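Local coordinates for protein synthesis inhibitor I (Hordeum vulgare, PDB 4FBH) that belongs to the ribosome-inactivating proteins of plants, named as a protein synthesis inhibitor, and holds adenosine monophosphate in a pocket of its single chain, at residues N19-S24 / L133-L138; E89-S94 / T143-R148; D126-V131 / E205-V210. All blocks are in the same frame, centred on the assembly; numbering follows the deposited sequence.

Contact 1 (N19-S24 / L133-L138); sequences NVQASS and LGRQQL
Arg135 starts helix 135-146 with CG trans to its backbone N (chi1 -173°), and its chain then runs straight until a bend about CG-CD (chi3 -51°) swings the guanidinium onto the turn made by Asn19 to Ala22. There NH1 is shared by two backbone carbonyls. Its bond to Ala22 O is 2.6 Å long, fairly straight at 159° at the hydrogen, and lies in the guanidinium plane. The bond from NH1 to Val20 O, 2.7 Å, is more bent, with the oxygen tilted out of that plane. NH2 adds only a weak bond of 3.2 Å to Ala22 O. Gln21 crosses the arginine at an angle, with OE1 3.8 Å from Arg135 CD, a touch without a hydrogen bond. One helical turn on, Leu138 meets Val20 as the two side chains slide past each other in opposite directions, CG2 of Val20 lying 3.8 Å from CG of Leu138; Leu138 also packs on Leu169 and Met172 of helix 156-178. Asn19 to Ala22 form a type I beta turn, reinforced by an Asx turn in which Asn19 OD1 takes the N-H of Gln21, on the way from strand 15-19 to helix 24-38. Across the contact the cationic group meets neutral carbonyl oxygens and no carboxylate, so its charge probably polarises these peptide groups, while two hydrogen bonds and a weak third probably limit its rotation.

Contact 2 (E89-S94 / T143-R148); sequences EGFKSS and TALHGR
Phe91 presents its ring to Leu145 and Arg148 in two different ways, and the ring geometry separates them. Leu145 crosses the phenyl group at about a right angle: its CD1 stands over the centre of one face, 4.2 Å from the centroid of the Phe91 ring and 7° off the normal, a CH-pi contact, and CD2, the other methyl of Leu145, reaches CZ of Phe91 at 3.5 Å. Arg148 instead comes at the rim, where its CD lies in the ring plane, 3.8 Å from CZ of Phe91. The guanidinium plane is turned 82° from the ring, and this polar end is engaged elsewhere, by a hydrogen bond to Gln159 and a cation-pi contact with Trp99. A chi1 of 63°, which places the ring between backbone N and carbonyl carbon, sends it from strand 88-92 toward the end of helix 135-146. That strand belongs to the mixed sheet and starts at Leu88, which lines the adenosine monophosphate pocket.

A second flat group lies beyond the strand: CB of Ser94 sits over a face of the His146 imidazole, 3.8 Å from its centroid and displaced toward the rim. The two serines also meet the last helical carbonyls. Ser93 OG donates to Leu145 O over 2.9 Å, almost in line with the C=O bond. His146 O receives two donors from one residue, Ser94 N at 3.2 Å on an in-plane lone pair and Ser94 OG at 2.7 Å, tilted from that plane. His146 ND1, by contrast, is buried with no partner in the model. Three donors thus satisfy two carbonyls at the helix's C-terminal end, where the accumulated peptide dipoles would probably make these oxygens attractive acceptors.

Contact 3 (D126-V131 / E205-V210); sequences DKLTNV and EMKAQV
Lys207 carries most of this contact, its aliphatic chain crossing Leu128 and Thr129 obliquely where the two backbones come nearest, with CA of Leu128 and CA of Lys207 6.8 Å apart. Its CB meets CG2 of Thr129 at 3.9 Å. From there CG goes out trans to the backbone N (chi1 180°) and approaches CD2 of Leu128 at 4.1 Å. CD, placed by the chain up to that point, lies 4.0 Å from Thr129 CG2 and so meets the threonine methyl again. A bend about CG-CD (chi3 49°) then turns CE and NZ. The methylenes touch a leucine branch and a threonine methyl, with no hydrogen bond across the segments. At the tip, NZ bonds to Asn204 OD1, just before the segment; Asp126 OD1 lies 4.4 Å from Lys207 NZ, too long for a salt bridge, though the opposite charges may still attract each other.

Thr129 directs CG2 to the lysine, while OG1 makes a weak bond to Asp126 O. Residues 126-130 belong to a 3-10 segment, consistent with the bond from Asn130 N to Lys127 O and its three-residue span. In this ribosome-inactivating protein that segment follows helix 118-122; Gly116 and Thr117, just before helix 118-122, and Trp213, shortly after helix 204-210, line the adenosine monophosphate pocket.

One turn after Lys207, the helix brings Val210 toward the same leucine: CG1 of Val210 comes within 4.2 Å of CD2 of Leu128. Both residues also touch Tyr118, and Val210 packs against Val182 and Glu175 besides. Its side chain is about 6 Å from the bound adenosine monophosphate.

In the fold
From the N terminus, the chain leaves strand 15-19 through 19-24 and returns 109 residues later, when contact 1 joins that turn to the start of helix 135-146. Within this span run 89-94 and 126-131, whose partners come only afterwards: contact 2 closes at 143-148, at the far end of the same helix, and contact 3 closes at 205-210. Every pair of contacts therefore crosses and none nests. Helix 135-146 is held at its beginning by the turn after the first strand and at its end by strand 88-92 and the loop that follows it. Contact 3 joins the 3-10 segment just before 133-138 to helix 204-210. Centres of contacts 1 and 2 are 17 Å apart.

Contact 1 (N19-S24 / L133-L138)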
loop_
_atom_site.group_PDB
_atom_site.type_symbol
_atom_site.label_atom_id
_atom_site.label_comp_id
_atom_site.label_asym_id
_atom_site.label_seq_id
_atom_site.Cartn_x
_atom_site.Cartn_y
_atom_site.Cartn_z
ATOM N N ASN A 19 -10.349 -12.738 3.227
ATOM C CA ASN A 19 -11.552 -13.137 2.524
ATOM C C ASN A 19 -12.481 -11.940 2.410
ATOM O O ASN A 19 -12.797 -11.289 3.407
ATOM C CB ASN A 19 -12.253 -14.290 3.246
ATOM C CG ASN A 19 -13.391 -14.869 2.430
ATOM O OD1 ASN A 19 -14.388 -14.198 2.174
ATOM N ND2 ASN A 19 -13.237 -16.113 1.997
ATOM N N VAL A 20 -12.910 -11.663 1.184
ATOM C CA VAL A 20 -13.751 -10.514 0.856
ATOM C C VAL A 20 -15.061 -10.467 1.662
ATOM O O VAL A 20 -15.603 -9.392 1.932
ATOM C CB VAL A 20 -14.029 -10.507 -0.676
ATOM C CG1 VAL A 20 -15.252 -9.693 -1.029
ATOM C CG2 VAL A 20 -12.804 -10.008 -1.426
ATOM N N GLN A 21 -15.543 -11.635 2.077
ATOM C CA GLN A 21 -16.831 -11.742 2.771
ATOM C C GLN A 21 -16.719 -11.629 4.294
ATOM O O GLN A 21 -17.733 -11.641 4.999
ATOM C CB GLN A 21 -17.527 -13.054 2.393
ATOM C CG GLN A 21 -17.900 -13.151 0.915
ATOM C CD GLN A 21 -18.826 -12.030 0.484
ATOM O OE1 GLN A 21 -19.768 -11.677 1.202
ATOM N NE2 GLN A 21 -18.559 -11.452 -0.688
ATOM N N ALA A 22 -15.489 -11.520 4.790
ATOM C CA ALA A 22 -15.230 -11.438 6.224
ATOM C C ALA A 22 -15.676 -10.113 6.830
ATOM O O ALA A 22 -15.998 -9.160 6.121
ATOM C CB ALA A 22 -13.761 -11.678 6.511
ATOM N N SER A 23 -15.678 -10.066 8.158
ATOM C CA SER A 23 -16.126 -8.892 8.896
ATOM C C SER A 23 -15.103 -7.757 8.976
ATOM O O SER A 23 -13.914 -7.939 8.692
ATOM C CB SER A 23 -16.464 -9.301 10.320
ATOM O OG SER A 23 -15.286 -9.740 10.966
ATOM N N SER A 24 -15.605 -6.595 9.392
ATOM C CA SER A 24 -14.813 -5.435 9.761
ATOM C C SER A 24 -13.637 -5.780 10.646
ATOM O O SER A 24 -12.533 -5.316 10.408
ATOM C CB SER A 24 -15.689 -4.434 10.505
ATOM O OG SER A 24 -16.527 -3.737 9.605
ATOM N N LEU A 133 -15.921 2.830 -2.745
ATOM C CA LEU A 133 -15.347 1.727 -1.982
ATOM C C LEU A 133 -16.438 1.016 -1.185
ATOM O O LEU A 133 -17.406 1.639 -0.755
ATOM C CB LEU A 133 -14.237 2.248 -1.065
ATOM C CG LEU A 133 -13.216 3.160 -1.777
ATOM C CD1 LEU A 133 -12.238 3.783 -0.787
ATOM C CD2 LEU A 133 -12.467 2.403 -2.865
ATOM N N GLY A 134 -16.283 -0.293 -1.004
ATOM C CA GLY A 134 -17.268 -1.103 -0.312
ATOM C C GLY A 134 -17.009 -2.576 -0.561
ATOM O O GLY A 134 -16.063 -2.921 -1.254
ATOM N N ARG A 135 -17.839 -3.448 -0.000
ATOM C CA ARG A 135 -17.604 -4.880 -0.134
ATOM C C ARG A 135 -17.810 -5.331 -1.571
ATOM O O ARG A 135 -17.062 -6.160 -2.090
ATOM C CB ARG A 135 -18.502 -5.694 0.816
ATOM C CG ARG A 135 -18.156 -7.180 0.832
ATOM C CD ARG A 135 -19.041 -7.986 1.790
ATOM N NE ARG A 135 -19.094 -7.418 3.136
ATOM C CZ ARG A 135 -18.224 -7.689 4.101
ATOM N NH1 ARG A 135 -17.222 -8.524 3.879
ATOM N NH2 ARG A 135 -18.365 -7.131 5.294
ATOM N N GLN A 136 -18.828 -4.783 -2.218
ATOM C CA GLN A 136 -19.126 -5.161 -3.593
ATOM C C GLN A 136 -17.984 -4.769 -4.546
ATOM O O GLN A 136 -17.525 -5.568 -5.354
ATOM C CB GLN A 136 -20.450 -4.536 -4.029
ATOM C CG GLN A 136 -21.015 -5.153 -5.293
ATOM C CD GLN A 136 -21.081 -6.668 -5.213
ATOM O OE1 GLN A 136 -21.867 -7.233 -4.445
ATOM N NE2 GLN A 136 -20.244 -7.336 -6.000
ATOM N N GLN A 137 -17.529 -3.534 -4.426
ATOM C CA GLN A 137 -16.419 -3.023 -5.223
ATOM C C GLN A 137 -15.167 -3.897 -5.063
ATOM O O GLN A 137 -14.542 -4.291 -6.050
ATOM C CB GLN A 137 -16.142 -1.575 -4.834
ATOM C CG GLN A 137 -17.249 -0.612 -5.263
ATOM C CD GLN A 137 -18.494 -0.717 -4.399
ATOM O OE1 GLN A 137 -18.466 -1.304 -3.317
ATOM N NE2 GLN A 137 -19.589 -0.147 -4.869
ATOM N N LEU A 138 -14.839 -4.237 -3.818
ATOM C CA LEU A 138 -13.735 -5.137 -3.524
ATOM C C LEU A 138 -13.901 -6.485 -4.231
ATOM O O LEU A 138 -12.992 -6.952 -4.919
ATOM C CB LEU A 138 -13.575 -5.315 -2.008
ATOM C CG LEU A 138 -12.403 -6.185 -1.535
ATOM C CD1 LEU A 138 -11.070 -5.690 -2.071
ATOM C CD2 LEU A 138 -12.361 -6.265 0.002
#

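Contact 2 (E89-S94 / T143-R148)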
loop_
_atom_site.group_PDB
_atom_site.type_symbol
_atom_site.label_atom_id
_atom_site.label_comp_id
_atom_site.label_asym_id
_atom_site.label_seq_id
_atom_site.Cartn_x
_atom_site.Cartn_y
_atom_site.Cartn_z
ATOM N N GLU A 89 3.113 -3.722 -7.512
ATOM C CA GLU A 89 3.897 -3.806 -8.744
ATOM C C GLU A 89 3.479 -4.983 -9.594
ATOM O O GLU A 89 3.939 -5.115 -10.717
ATOM C CB GLU A 89 5.398 -3.937 -8.438
ATOM C CG GLU A 89 6.037 -2.711 -7.812
ATOM C CD GLU A 89 6.195 -1.547 -8.790
ATOM O OE1 GLU A 89 5.961 -1.721 -10.003
ATOM O OE2 GLU A 89 6.569 -0.449 -8.341
ATOM N N GLY A 90 2.637 -5.854 -9.048
ATOM C CA GLY A 90 2.234 -7.044 -9.766
ATOM C C GLY A 90 1.031 -7.778 -9.208
ATOM O O GLY A 90 0.692 -7.651 -8.044
ATOM N N PHE A 91 0.362 -8.539 -10.063
ATOM C CA PHE A 91 -0.687 -9.434 -9.607
ATOM C C PHE A 91 -0.701 -10.695 -10.463
ATOM O O PHE A 91 -0.349 -10.655 -11.644
ATOM C CB PHE A 91 -2.060 -8.742 -9.547
ATOM C CG PHE A 91 -2.579 -8.269 -10.882
ATOM C CD1 PHE A 91 -3.307 -9.117 -11.702
ATOM C CD2 PHE A 91 -2.372 -6.969 -11.300
ATOM C CE1 PHE A 91 -3.793 -8.685 -12.929
ATOM C CE2 PHE A 91 -2.857 -6.534 -12.526
ATOM C CZ PHE A 91 -3.571 -7.395 -13.338
ATOM N N LYS A 92 -1.071 -11.817 -9.847
ATOM C CA LYS A 92 -1.105 -13.096 -10.536
ATOM C C LYS A 92 -2.538 -13.490 -10.846
ATOM O O LYS A 92 -3.407 -13.433 -9.979
ATOM C CB LYS A 92 -0.423 -14.181 -9.707
ATOM C CG LYS A 92 -0.361 -15.531 -10.403
ATOM C CD LYS A 92 -0.058 -16.663 -9.427
ATOM C CE LYS A 92 1.439 -16.804 -9.192
ATOM N NZ LYS A 92 1.747 -18.008 -8.361
ATOM N N SER A 93 -2.779 -13.880 -12.092
ATOM C CA SER A 93 -4.123 -14.211 -12.550
ATOM C C SER A 93 -4.381 -15.697 -12.412
ATOM O O SER A 93 -3.452 -16.464 -12.210
ATOM C CB SER A 93 -4.310 -13.786 -14.007
ATOM O OG SER A 93 -4.875 -12.495 -14.078
ATOM N N SER A 94 -5.642 -16.103 -12.546
ATOM C CA SER A 94 -6.007 -17.513 -12.402
ATOM C C SER A 94 -5.295 -18.451 -13.385
ATOM O O SER A 94 -5.074 -19.618 -13.071
ATOM C CB SER A 94 -7.525 -17.707 -12.450
ATOM O OG SER A 94 -8.093 -17.131 -13.607
ATOM N N THR A 143 -12.451 -10.096 -8.742
ATOM C CA THR A 143 -12.934 -10.990 -9.789
ATOM C C THR A 143 -12.447 -10.536 -11.160
ATOM O O THR A 143 -12.055 -11.354 -11.982
ATOM C CB THR A 143 -14.471 -11.104 -9.784
ATOM O OG1 THR A 143 -14.885 -11.837 -8.624
ATOM C CG2 THR A 143 -14.950 -11.838 -11.017
ATOM N N ALA A 144 -12.457 -9.228 -11.387
ATOM C CA ALA A 144 -12.035 -8.660 -12.663
ATOM C C ALA A 144 -10.553 -8.909 -12.955
ATOM O O ALA A 144 -10.173 -9.139 -14.107
ATOM C CB ALA A 144 -12.342 -7.175 -12.707
ATOM N N LEU A 145 -9.716 -8.868 -11.920
ATOM C CA LEU A 145 -8.286 -9.094 -12.118
ATOM C C LEU A 145 -7.917 -10.578 -12.123
ATOM O O LEU A 145 -7.006 -10.984 -12.839
ATOM C CB LEU A 145 -7.456 -8.320 -11.093
ATOM C CG LEU A 145 -7.363 -6.799 -11.268
ATOM C CD1 LEU A 145 -6.404 -6.198 -10.233
ATOM C CD2 LEU A 145 -6.911 -6.445 -12.674
ATOM N N HIS A 146 -8.629 -11.378 -11.331
ATOM C CA HIS A 146 -8.444 -12.832 -11.317
ATOM C C HIS A 146 -8.849 -13.457 -12.656
ATOM O O HIS A 146 -8.283 -14.466 -13.065
ATOM C CB HIS A 146 -9.275 -13.461 -10.190
ATOM C CG HIS A 146 -8.744 -14.769 -9.691
ATOM N ND1 HIS A 146 -7.426 -14.952 -9.329
ATOM C CD2 HIS A 146 -9.362 -15.955 -9.466
ATOM C CE1 HIS A 146 -7.253 -16.197 -8.917
ATOM N NE2 HIS A 146 -8.412 -16.825 -8.991
ATOM N N GLY A 147 -9.832 -12.852 -13.327
ATOM C CA GLY A 147 -10.339 -13.346 -14.601
ATOM C C GLY A 147 -9.689 -12.716 -15.826
ATOM O O GLY A 147 -10.084 -12.977 -16.966
ATOM N N ARG A 148 -8.683 -11.885 -15.587
ATOM C CA ARG A 148 -7.942 -11.246 -16.662
ATOM C C ARG A 148 -7.248 -12.265 -17.562
ATOM O O ARG A 148 -6.550 -13.159 -17.083
ATOM C CB ARG A 148 -6.914 -10.270 -16.089
ATOM C CG ARG A 148 -6.132 -9.534 -17.154
ATOM C CD ARG A 148 -5.259 -8.452 -16.555
ATOM N NE ARG A 148 -4.437 -7.807 -17.569
ATOM C CZ ARG A 148 -4.816 -6.743 -18.260
ATOM N NH1 ARG A 148 -6.005 -6.207 -18.039
ATOM N NH2 ARG A 148 -4.005 -6.210 -19.169
#

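Contact 3 (D126-V131 / E205-V210)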
loop_
_atom_site.group_PDB
_atom_site.type_symbol
_atom_site.label_atom_id
_atom_site.label_comp_id
_atom_site.label_asym_id
_atom_site.label_seq_id
_atom_site.Cartn_x
_atom_site.Cartn_y
_atom_site.Cartn_z
ATOM N N ASP A 126 -7.601 14.065 -9.058
ATOM C CA ASP A 126 -8.783 14.616 -8.389
ATOM C C ASP A 126 -9.972 13.667 -8.449
ATOM O O ASP A 126 -10.930 13.815 -7.693
ATOM C CB ASP A 126 -9.176 15.970 -8.985
ATOM C CG ASP A 126 -8.345 17.119 -8.437
ATOM O OD1 ASP A 126 -7.250 16.865 -7.880
ATOM O OD2 ASP A 126 -8.790 18.281 -8.568
ATOM N N LYS A 127 -9.898 12.692 -9.350
ATOM C CA LYS A 127 -10.982 11.742 -9.565
ATOM C C LYS A 127 -11.072 10.725 -8.424
ATOM O O LYS A 127 -12.013 9.933 -8.355
ATOM C CB LYS A 127 -10.773 11.027 -10.903
ATOM C CG LYS A 127 -11.948 10.178 -11.368
ATOM C CD LYS A 127 -11.629 9.447 -12.663
ATOM C CE LYS A 127 -12.770 8.521 -13.066
ATOM N NZ LYS A 127 -14.041 9.268 -13.253
ATOM N N LEU A 128 -10.094 10.775 -7.523
ATOM C CA LEU A 128 -9.944 9.797 -6.452
ATOM C C LEU A 128 -11.121 9.829 -5.472
ATOM O O LEU A 128 -11.498 8.803 -4.909
ATOM C CB LEU A 128 -8.626 10.048 -5.719
ATOM C CG LEU A 128 -7.872 8.910 -5.031
ATOM C CD1 LEU A 128 -7.646 7.745 -5.963
ATOM C CD2 LEU A 128 -6.541 9.434 -4.523
ATOM N N THR A 129 -11.706 11.009 -5.293
ATOM C CA THR A 129 -12.839 11.183 -4.391
ATOM C C THR A 129 -14.163 10.799 -5.048
ATOM O O THR A 129 -15.225 11.049 -4.493
ATOM C CB THR A 129 -12.939 12.628 -3.888
ATOM O OG1 THR A 129 -12.840 13.525 -4.998
ATOM C CG2 THR A 129 -11.823 12.932 -2.917
ATOM N N ASN A 130 -14.093 10.199 -6.231
ATOM C CA ASN A 130 -15.284 9.695 -6.901
ATOM C C ASN A 130 -15.225 8.182 -7.058
ATOM O O ASN A 130 -16.120 7.569 -7.638
ATOM C CB ASN A 130 -15.474 10.368 -8.268
ATOM C CG ASN A 130 -15.540 11.889 -8.166
ATOM O OD1 ASN A 130 -16.311 12.440 -7.375
ATOM N ND2 ASN A 130 -14.715 12.573 -8.959
ATOM N N VAL A 131 -14.156 7.581 -6.547
ATOM C CA VAL A 131 -14.028 6.137 -6.592
ATOM C C VAL A 131 -14.839 5.559 -5.435
ATOM O O VAL A 131 -14.735 6.011 -4.301
ATOM C CB VAL A 131 -12.553 5.690 -6.531
ATOM C CG1 VAL A 131 -12.458 4.177 -6.486
ATOM C CG2 VAL A 131 -11.786 6.237 -7.735
ATOM N N GLU A 205 -9.705 15.455 2.444
ATOM C CA GLU A 205 -8.632 15.317 3.414
ATOM C C GLU A 205 -7.900 13.986 3.260
ATOM O O GLU A 205 -6.682 13.943 3.301
ATOM C CB GLU A 205 -9.173 15.484 4.833
ATOM C CG GLU A 205 -9.795 16.855 5.072
ATOM C CD GLU A 205 -10.013 17.149 6.542
ATOM O OE1 GLU A 205 -10.207 16.188 7.320
ATOM O OE2 GLU A 205 -9.982 18.341 6.917
ATOM N N MET A 206 -8.644 12.900 3.087
ATOM C CA MET A 206 -8.032 11.592 2.874
ATOM C C MET A 206 -7.281 11.562 1.544
ATOM O O MET A 206 -6.234 10.910 1.419
ATOM C CB MET A 206 -9.085 10.475 2.940
ATOM C CG MET A 206 -9.315 9.946 4.348
ATOM S SD MET A 206 -10.706 8.811 4.484
ATOM C CE MET A 206 -12.072 9.929 4.189
ATOM N N LYS A 207 -7.814 12.276 0.555
ATOM C CA LYS A 207 -7.165 12.356 -0.749
ATOM C C LYS A 207 -5.830 13.083 -0.622
ATOM O O LYS A 207 -4.835 12.689 -1.240
ATOM C CB LYS A 207 -8.065 13.054 -1.786
ATOM C CG LYS A 207 -7.445 13.174 -3.179
ATOM C CD LYS A 207 -8.210 14.182 -4.002
ATOM C CE LYS A 207 -8.403 15.471 -3.219
ATOM N NZ LYS A 207 -9.239 16.463 -3.960
ATOM N N ALA A 208 -5.806 14.140 0.181
ATOM C CA ALA A 208 -4.572 14.884 0.376
ATOM C C ALA A 208 -3.555 14.068 1.173
ATOM O O ALA A 208 -2.354 14.176 0.930
ATOM C CB ALA A 208 -4.842 16.221 1.042
ATOM N N GLN A 209 -4.031 13.257 2.118
ATOM C CA GLN A 209 -3.133 12.395 2.916
ATOM C C GLN A 209 -2.490 11.336 2.035
ATOM O O GLN A 209 -1.285 11.114 2.092
ATOM C CB GLN A 209 -3.885 11.718 4.075
ATOM C CG GLN A 209 -4.279 12.647 5.224
ATOM C CD GLN A 209 -5.491 12.147 5.995
ATOM O OE1 GLN A 209 -5.924 11.004 5.832
ATOM N NE2 GLN A 209 -6.044 13.003 6.844
ATOM N N VAL A 210 -3.312 10.707 1.201
ATOM C CA VAL A 210 -2.875 9.636 0.318
ATOM C C VAL A 210 -1.873 10.153 -0.708
ATOM O O VAL A 210 -0.963 9.435 -1.101
ATOM C CB VAL A 210 -4.103 8.958 -0.372
ATOM C CG1 VAL A 210 -3.710 8.213 -1.629
ATOM C CG2 VAL A 210 -4.847 8.021 0.622
#